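Serpin-12 (Manduca sexta, PDB 6CJ7) is a serine protease inhibitor of the serpin family that controls the prophenoloxidase activation system in larval hemolymph. Local coordinates at residues S233-L238 with A258-L263; S243-L248 with M374-D379. All blocks are in the same frame, centred on the assembly; numbering follows the deposited sequence.

Contacts 1 and 2 set two consecutive helices against one face of a serpin sheet. In contact 1 strand 232-239 meets the end of helix 254-260; in contact 2 the start of helix 245-251 meets the end of strand 370-377. Strand 359-365 pairs antiparallel with both of these strands and so lies between them. The chain runs from strand 232-239 through helix 245-251 into helix 254-260, and the centres of the two contacts are about 15 Å apart. They touch directly where Val237 CG1 of contact 1 packs against Leu248 CD2 of contact 2, at 3.6 Å. Contact 1 is largely apolar and has no hydrogen bond between its segments, whereas contact 2 adds a salt bridge.

Contact 1. Residues S233-L238 with A258-L263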
ATOM      1  N   SER A 233      -3.566 -11.068  -7.224  1.00 19.04           N
ATOM      2  CA  SER A 233      -2.428 -11.458  -8.047  1.00 17.82           C
ATOM      3  C   SER A 233      -1.202 -10.700  -7.584  1.00 18.24           C
ATOM      4  O   SER A 233      -1.295  -9.542  -7.186  1.00 20.88           O
ATOM      5  CB  SER A 233      -2.641 -11.125  -9.531  1.00 20.93           C
ATOM      6  OG  SER A 233      -3.823 -11.719 -10.039  1.00 27.50           O
ATOM      7  N   LEU A 234      -0.043 -11.350  -7.668  1.00 17.53           N
ATOM      8  CA  LEU A 234       1.226 -10.638  -7.614  1.00 18.98           C
ATOM      9  C   LEU A 234       1.680 -10.427  -9.051  1.00 18.63           C
ATOM     10  O   LEU A 234       1.924 -11.395  -9.786  1.00 20.25           O
ATOM     11  CB  LEU A 234       2.294 -11.375  -6.803  1.00 18.01           C
ATOM     12  CG  LEU A 234       3.481 -10.467  -6.433  1.00 18.86           C
ATOM     13  CD1 LEU A 234       3.083  -9.469  -5.341  1.00 20.13           C
ATOM     14  CD2 LEU A 234       4.679 -11.322  -6.017  1.00 22.86           C
ATOM     15  N   ILE A 235       1.747  -9.165  -9.460  1.00 18.42           N
ATOM     16  CA  ILE A 235       2.180  -8.798 -10.796  1.00 19.12           C
ATOM     17  C   ILE A 235       3.631  -8.368 -10.669  1.00 19.63           C
ATOM     18  O   ILE A 235       3.947  -7.426  -9.934  1.00 20.32           O
ATOM     19  CB  ILE A 235       1.294  -7.690 -11.382  1.00 20.41           C
ATOM     20  CG1 ILE A 235      -0.159  -8.180 -11.436  1.00 21.17           C
ATOM     21  CG2 ILE A 235       1.787  -7.290 -12.779  1.00 23.66           C
ATOM     22  CD1 ILE A 235      -1.163  -7.094 -11.777  1.00 24.37           C
ATOM     23  N   VAL A 236       4.526  -9.096 -11.323  1.00 19.76           N
ATOM     24  CA  VAL A 236       5.961  -8.861 -11.208  1.00 20.11           C
ATOM     25  C   VAL A 236       6.458  -8.347 -12.546  1.00 21.70           C
ATOM     26  O   VAL A 236       6.181  -8.944 -13.596  1.00 21.85           O
ATOM     27  CB  VAL A 236       6.710 -10.135 -10.785  1.00 20.99           C
ATOM     28  CG1 VAL A 236       8.201  -9.838 -10.607  1.00 20.90           C
ATOM     29  CG2 VAL A 236       6.102 -10.704  -9.511  1.00 28.12           C
ATOM     30  N   VAL A 237       7.179  -7.227 -12.513  1.00 22.30           N
ATOM     31  CA  VAL A 237       7.585  -6.529 -13.721  1.00 22.51           C
ATOM     32  C   VAL A 237       9.091  -6.350 -13.649  1.00 24.13           C
ATOM     33  O   VAL A 237       9.609  -5.770 -12.684  1.00 25.07           O
ATOM     34  CB  VAL A 237       6.862  -5.177 -13.860  1.00 22.33           C
ATOM     35  CG1 VAL A 237       7.083  -4.614 -15.245  1.00 27.83           C
ATOM     36  CG2 VAL A 237       5.367  -5.339 -13.585  1.00 23.88           C
ATOM     37  N   LEU A 238       9.790  -6.859 -14.659  1.00 24.50           N
ATOM     38  CA  LEU A 238      11.236  -6.980 -14.631  1.00 25.44           C
ATOM     39  C   LEU A 238      11.826  -6.195 -15.799  1.00 31.01           C
ATOM     40  O   LEU A 238      11.542  -6.526 -16.960  1.00 34.83           O
ATOM     41  CB  LEU A 238      11.625  -8.451 -14.718  1.00 26.79           C
ATOM     42  CG  LEU A 238      13.082  -8.876 -14.659  1.00 28.40           C
ATOM     43  CD1 LEU A 238      13.703  -8.542 -13.327  1.00 29.19           C
ATOM     44  CD2 LEU A 238      13.180 -10.379 -14.932  1.00 32.71           C
ATOM     45  N   ALA A 258      -3.452  -3.048 -15.330  1.00 24.09           N
ATOM     46  CA  ALA A 258      -4.743  -3.726 -15.439  1.00 24.69           C
ATOM     47  C   ALA A 258      -4.813  -4.594 -16.691  1.00 27.10           C
ATOM     48  O   ALA A 258      -5.362  -5.700 -16.653  1.00 30.79           O
ATOM     49  CB  ALA A 258      -5.881  -2.704 -15.429  1.00 27.44           C
ATOM     50  N   SER A 259      -4.240  -4.121 -17.805  1.00 27.39           N
ATOM     51  CA  SER A 259      -4.233  -4.899 -19.041  1.00 28.05           C
ATOM     52  C   SER A 259      -3.426  -6.187 -18.921  1.00 29.45           C
ATOM     53  O   SER A 259      -3.670  -7.126 -19.687  1.00 28.94           O
ATOM     54  CB  SER A 259      -3.676  -4.068 -20.198  1.00 33.87           C
ATOM     55  OG  SER A 259      -2.253  -4.096 -20.213  1.00 38.34           O
ATOM     56  N   PHE A 260      -2.466  -6.251 -17.991  1.00 28.82           N
ATOM     57  CA  PHE A 260      -1.660  -7.458 -17.846  1.00 30.00           C
ATOM     58  C   PHE A 260      -2.509  -8.653 -17.425  1.00 30.64           C
ATOM     59  O   PHE A 260      -2.141  -9.799 -17.699  1.00 30.02           O
ATOM     60  CB  PHE A 260      -0.536  -7.222 -16.834  1.00 25.43           C
ATOM     61  CG  PHE A 260       0.472  -6.188 -17.266  1.00 28.68           C
ATOM     62  CD1 PHE A 260       0.650  -5.874 -18.605  1.00 29.97           C
ATOM     63  CD2 PHE A 260       1.244  -5.531 -16.325  1.00 28.24           C
ATOM     64  CE1 PHE A 260       1.585  -4.917 -18.993  1.00 30.87           C
ATOM     65  CE2 PHE A 260       2.172  -4.567 -16.700  1.00 26.55           C
ATOM     66  CZ  PHE A 260       2.346  -4.268 -18.033  1.00 29.45           C
ATOM     67  N   LEU A 261      -3.644  -8.409 -16.764  1.00 30.85           N
ATOM     68  CA  LEU A 261      -4.546  -9.495 -16.398  1.00 32.93           C
ATOM     69  C   LEU A 261      -5.235 -10.113 -17.610  1.00 34.74           C
ATOM     70  O   LEU A 261      -5.859 -11.173 -17.477  1.00 33.77           O
ATOM     71  CB  LEU A 261      -5.592  -8.997 -15.394  1.00 29.62           C
ATOM     72  CG  LEU A 261      -5.160  -8.672 -13.956  1.00 32.96           C
ATOM     73  CD1 LEU A 261      -4.191  -9.707 -13.414  1.00 39.72           C
ATOM     74  CD2 LEU A 261      -4.556  -7.272 -13.835  1.00 33.04           C
ATOM     75  N   ASP A 262      -5.129  -9.493 -18.784  1.00 32.42           N
ATOM     76  CA  ASP A 262      -5.684 -10.039 -20.014  1.00 31.09           C
ATOM     77  C   ASP A 262      -4.640 -10.738 -20.874  1.00 31.08           C
ATOM     78  O   ASP A 262      -4.969 -11.200 -21.972  1.00 38.17           O
ATOM     79  CB  ASP A 262      -6.358  -8.929 -20.827  1.00 38.42           C
ATOM     80  CG  ASP A 262      -7.513  -8.294 -20.091  1.00 49.08           C
ATOM     81  OD1 ASP A 262      -8.217  -9.023 -19.361  1.00 48.41           O
ATOM     82  OD2 ASP A 262      -7.712  -7.069 -20.237  1.00 54.83           O
ATOM     83  N   LEU A 263      -3.398 -10.823 -20.405  1.00 30.79           N
ATOM     84  CA  LEU A 263      -2.362 -11.493 -21.174  1.00 34.22           C
ATOM     85  C   LEU A 263      -2.681 -12.982 -21.295  1.00 34.01           C
ATOM     86  O   LEU A 263      -3.179 -13.592 -20.343  1.00 32.73           O
ATOM     87  CB  LEU A 263      -0.999 -11.308 -20.513  1.00 33.27           C
ATOM     88  CG  LEU A 263      -0.364  -9.922 -20.605  1.00 32.20           C
ATOM     89  CD1 LEU A 263       0.809  -9.823 -19.648  1.00 34.67           C
ATOM     90  CD2 LEU A 263       0.074  -9.654 -22.041  1.00 37.16           C
TER
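Ile235 meets Phe260 and Leu261 with two different branches, a compact example of how one beta-branched residue can serve two neighbours. Its CG2 methyl comes to the edge of the Phe260 ring, close to the ring plane, 4.0 Å from CD2; the methyl sits beside the ring rather than over its face, and the two side chains are inclined to each other. The longer branch leaves roughly at right angles to this: with CG1 beside the backbone N (chi1 -59°) and the chain then extended, CD1 arrives 4.0 Å from Leu261 CD2. Here the side chains run nearly perpendicular. Leu261 offers its second methyl to Ser233, CD1 lying 3.9 Å from OG, a van der Waals approach of a methyl group to a hydroxyl whose hydrogen bond is made with Asn366 OD1.

Around this junction, His215 forms an edge-to-face pair with Phe260, and Trp364 on the adjoining strand 359-365 touches both Ile235 and Leu261. A type I turn from Phe260 to Leu263 leads the chain away from the strand.

With apolar contacts alone between Ile235 and its two neighbours, the end of helix 254-260 is fitted to strand 232-239 by shape and by burial of hydrocarbon.

Contact 2. Residues S243-L248 with M374-D379; sequences SNVDAL and MARIMD
Asp246 and Arg376 supply the ionic part of this contact, a worked example of a charge pair set beside an apolar one. Arg376 NH1 gives a hydrogen bond of 2.8 Å to Asp246 OD1, bent to 138° at the hydrogen. The oxygen is approached on its syn side, but the carboxylate and guanidinium planes stand 89° apart, so the pair is a single-bond bridge and not a two-pronged one. The arginine chain is extended as far as CD and bends at chi3 (79°), turning the guanidinium across the carboxylate so that NH1 comes to OD1. Its NH1 also bonds to Ala29 O, and NH2 to Gln32 O and Gly34 O. Backbone carbonyls thus share the positive group with the aspartate and probably help fix its rotation.

The apolar part lies alongside. Met378, folded at both chi2 and chi3, brings SD to 3.7 Å from Val245 CG1, with its CE methyl at 4.0 Å from the same carbon. Val245 CG2 rests more loosely against Arg376 CG, and Leu360 of strand 359-365 touches both residues.

Capping bonds organise the helix start itself. Asn244 OD1 accepts a nearly straight bond of 3.0 Å from Ala247 N, which approaches from above the carbonyl plane, and a weak one from Asp246 N.

The arrangement is a helix-on-sheet packing of the serpin fold: the Asn244-capped start of helix 245-251 is held to the end of strand 370-377, the last strand of the chain, by a salt bridge and apolar contacts.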
ATOM      1  N   SER A 243      17.143  -1.296 -19.795  1.00 59.33           N
ATOM      2  CA  SER A 243      16.434  -0.335 -18.963  1.00 54.98           C
ATOM      3  C   SER A 243      16.783  -0.586 -17.500  1.00 52.03           C
ATOM      4  O   SER A 243      17.654  -1.397 -17.173  1.00 54.63           O
ATOM      5  CB  SER A 243      14.923  -0.419 -19.212  1.00 55.85           C
ATOM      6  OG  SER A 243      14.246   0.623 -18.534  1.00 55.02           O
ATOM      7  N   ASN A 244      16.089   0.132 -16.617  1.00 46.10           N
ATOM      8  CA  ASN A 244      16.264  -0.011 -15.180  1.00 41.76           C
ATOM      9  C   ASN A 244      14.921   0.214 -14.497  1.00 39.04           C
ATOM     10  O   ASN A 244      13.966   0.716 -15.097  1.00 40.02           O
ATOM     11  CB  ASN A 244      17.312   0.964 -14.645  1.00 40.79           C
ATOM     12  CG  ASN A 244      16.877   2.401 -14.792  1.00 44.23           C
ATOM     13  OD1 ASN A 244      16.099   2.909 -13.990  1.00 43.35           O
ATOM     14  ND2 ASN A 244      17.365   3.062 -15.837  1.00 50.60           N
ATOM     15  N   VAL A 245      14.872  -0.141 -13.210  1.00 36.45           N
ATOM     16  CA  VAL A 245      13.599  -0.252 -12.510  1.00 32.81           C
ATOM     17  C   VAL A 245      12.966   1.107 -12.236  1.00 28.68           C
ATOM     18  O   VAL A 245      11.738   1.208 -12.146  1.00 33.71           O
ATOM     19  CB  VAL A 245      13.805  -1.074 -11.220  1.00 37.60           C
ATOM     20  CG1 VAL A 245      14.693  -0.329 -10.224  1.00 42.45           C
ATOM     21  CG2 VAL A 245      12.483  -1.460 -10.608  1.00 38.09           C
ATOM     22  N   ASP A 246      13.760   2.171 -12.130  1.00 33.61           N
ATOM     23  CA  ASP A 246      13.141   3.465 -11.885  1.00 34.59           C
ATOM     24  C   ASP A 246      12.584   4.085 -13.161  1.00 33.79           C
ATOM     25  O   ASP A 246      11.519   4.713 -13.119  1.00 32.91           O
ATOM     26  CB  ASP A 246      14.147   4.373 -11.182  1.00 41.30           C
ATOM     27  CG  ASP A 246      14.279   4.022  -9.709  1.00 47.46           C
ATOM     28  OD1 ASP A 246      13.235   4.021  -9.005  1.00 46.78           O
ATOM     29  OD2 ASP A 246      15.405   3.708  -9.265  1.00 52.04           O
ATOM     30  N   ALA A 247      13.257   3.886 -14.293  1.00 36.96           N
ATOM     31  CA  ALA A 247      12.670   4.229 -15.585  1.00 37.69           C
ATOM     32  C   ALA A 247      11.377   3.460 -15.806  1.00 37.40           C
ATOM     33  O   ALA A 247      10.360   4.027 -16.226  1.00 37.67           O
ATOM     34  CB  ALA A 247      13.662   3.933 -16.709  1.00 41.80           C
ATOM     35  N   LEU A 248      11.402   2.160 -15.515  1.00 34.50           N
ATOM     36  CA  LEU A 248      10.199   1.342 -15.621  1.00 30.14           C
ATOM     37  C   LEU A 248       9.072   1.908 -14.770  1.00 30.22           C
ATOM     38  O   LEU A 248       7.945   2.088 -15.248  1.00 32.31           O
ATOM     39  CB  LEU A 248      10.525  -0.094 -15.204  1.00 31.93           C
ATOM     40  CG  LEU A 248       9.340  -1.031 -15.004  1.00 35.22           C
ATOM     41  CD1 LEU A 248       8.606  -1.219 -16.320  1.00 35.12           C
ATOM     42  CD2 LEU A 248       9.818  -2.365 -14.448  1.00 34.18           C
ATOM     43  N   MET A 374       2.451  -1.687  -3.694  1.00 19.17           N
ATOM     44  CA  MET A 374       3.489  -1.492  -4.702  1.00 19.61           C
ATOM     45  C   MET A 374       4.840  -1.619  -4.020  1.00 19.51           C
ATOM     46  O   MET A 374       5.044  -1.071  -2.933  1.00 19.45           O
ATOM     47  CB  MET A 374       3.369  -0.135  -5.408  1.00 19.16           C
ATOM     48  CG  MET A 374       2.103   0.000  -6.230  1.00 22.65           C
ATOM     49  SD  MET A 374       2.022   1.579  -7.078  1.00 26.53           S
ATOM     50  CE  MET A 374       3.273   1.360  -8.349  1.00 32.94           C
ATOM     51  N   ALA A 375       5.751  -2.369  -4.631  1.00 18.29           N
ATOM     52  CA  ALA A 375       7.071  -2.507  -4.031  1.00 21.76           C
ATOM     53  C   ALA A 375       8.123  -2.407  -5.116  1.00 21.96           C
ATOM     54  O   ALA A 375       8.030  -3.080  -6.149  1.00 23.49           O
ATOM     55  CB  ALA A 375       7.225  -3.832  -3.277  1.00 24.81           C
ATOM     56  N   ARG A 376       9.138  -1.596  -4.859  1.00 20.06           N
ATOM     57  CA  ARG A 376      10.355  -1.590  -5.653  1.00 19.60           C
ATOM     58  C   ARG A 376      11.380  -2.417  -4.881  1.00 20.18           C
ATOM     59  O   ARG A 376      11.860  -2.003  -3.820  1.00 23.34           O
ATOM     60  CB  ARG A 376      10.824  -0.153  -5.897  1.00 21.78           C
ATOM     61  CG  ARG A 376      12.210  -0.015  -6.576  1.00 24.75           C
ATOM     62  CD  ARG A 376      12.540   1.428  -6.795  1.00 25.59           C
ATOM     63  NE  ARG A 376      13.004   2.002  -5.535  1.00 27.33           N
ATOM     64  CZ  ARG A 376      13.188   3.292  -5.301  1.00 26.98           C
ATOM     65  NH1 ARG A 376      12.972   4.170  -6.258  1.00 25.54           N
ATOM     66  NH2 ARG A 376      13.596   3.690  -4.105  1.00 28.43           N
ATOM     67  N   ILE A 377      11.694  -3.596  -5.397  1.00 20.33           N
ATOM     68  CA  ILE A 377      12.577  -4.531  -4.712  1.00 22.29           C
ATOM     69  C   ILE A 377      13.977  -4.324  -5.275  1.00 24.09           C
ATOM     70  O   ILE A 377      14.307  -4.822  -6.358  1.00 21.29           O
ATOM     71  CB  ILE A 377      12.110  -5.982  -4.868  1.00 20.62           C
ATOM     72  CG1 ILE A 377      10.630  -6.092  -4.479  1.00 23.82           C
ATOM     73  CG2 ILE A 377      13.003  -6.909  -4.065  1.00 26.01           C
ATOM     74  CD1 ILE A 377      10.380  -6.082  -3.007  1.00 34.00           C
ATOM     75  N   MET A 378      14.801  -3.568  -4.538  1.00 21.09           N
ATOM     76  CA  MET A 378      16.217  -3.393  -4.841  1.00 22.34           C
ATOM     77  C   MET A 378      17.092  -4.473  -4.235  1.00 24.91           C
ATOM     78  O   MET A 378      18.197  -4.709  -4.735  1.00 26.73           O
ATOM     79  CB  MET A 378      16.740  -2.040  -4.339  1.00 23.20           C
ATOM     80  CG  MET A 378      16.012  -0.822  -4.860  1.00 29.30           C
ATOM     81  SD  MET A 378      15.773  -0.756  -6.669  1.00 29.78           S
ATOM     82  CE  MET A 378      17.412  -0.210  -7.323  1.00 50.09           C
ATOM     83  N   ASP A 379      16.656  -5.081  -3.142  1.00 24.41           N
ATOM     84  CA  ASP A 379      17.486  -6.029  -2.400  1.00 28.89           C
ATOM     85  C   ASP A 379      16.553  -6.933  -1.607  1.00 27.28           C
ATOM     86  O   ASP A 379      16.087  -6.547  -0.531  1.00 26.28           O
ATOM     87  CB  ASP A 379      18.453  -5.290  -1.463  1.00 31.28           C
ATOM     88  CG  ASP A 379      19.423  -6.222  -0.748  1.00 33.11           C
ATOM     89  OD1 ASP A 379      19.212  -7.454  -0.777  1.00 28.51           O
ATOM     90  OD2 ASP A 379      20.403  -5.716  -0.144  1.00 33.56           O
TER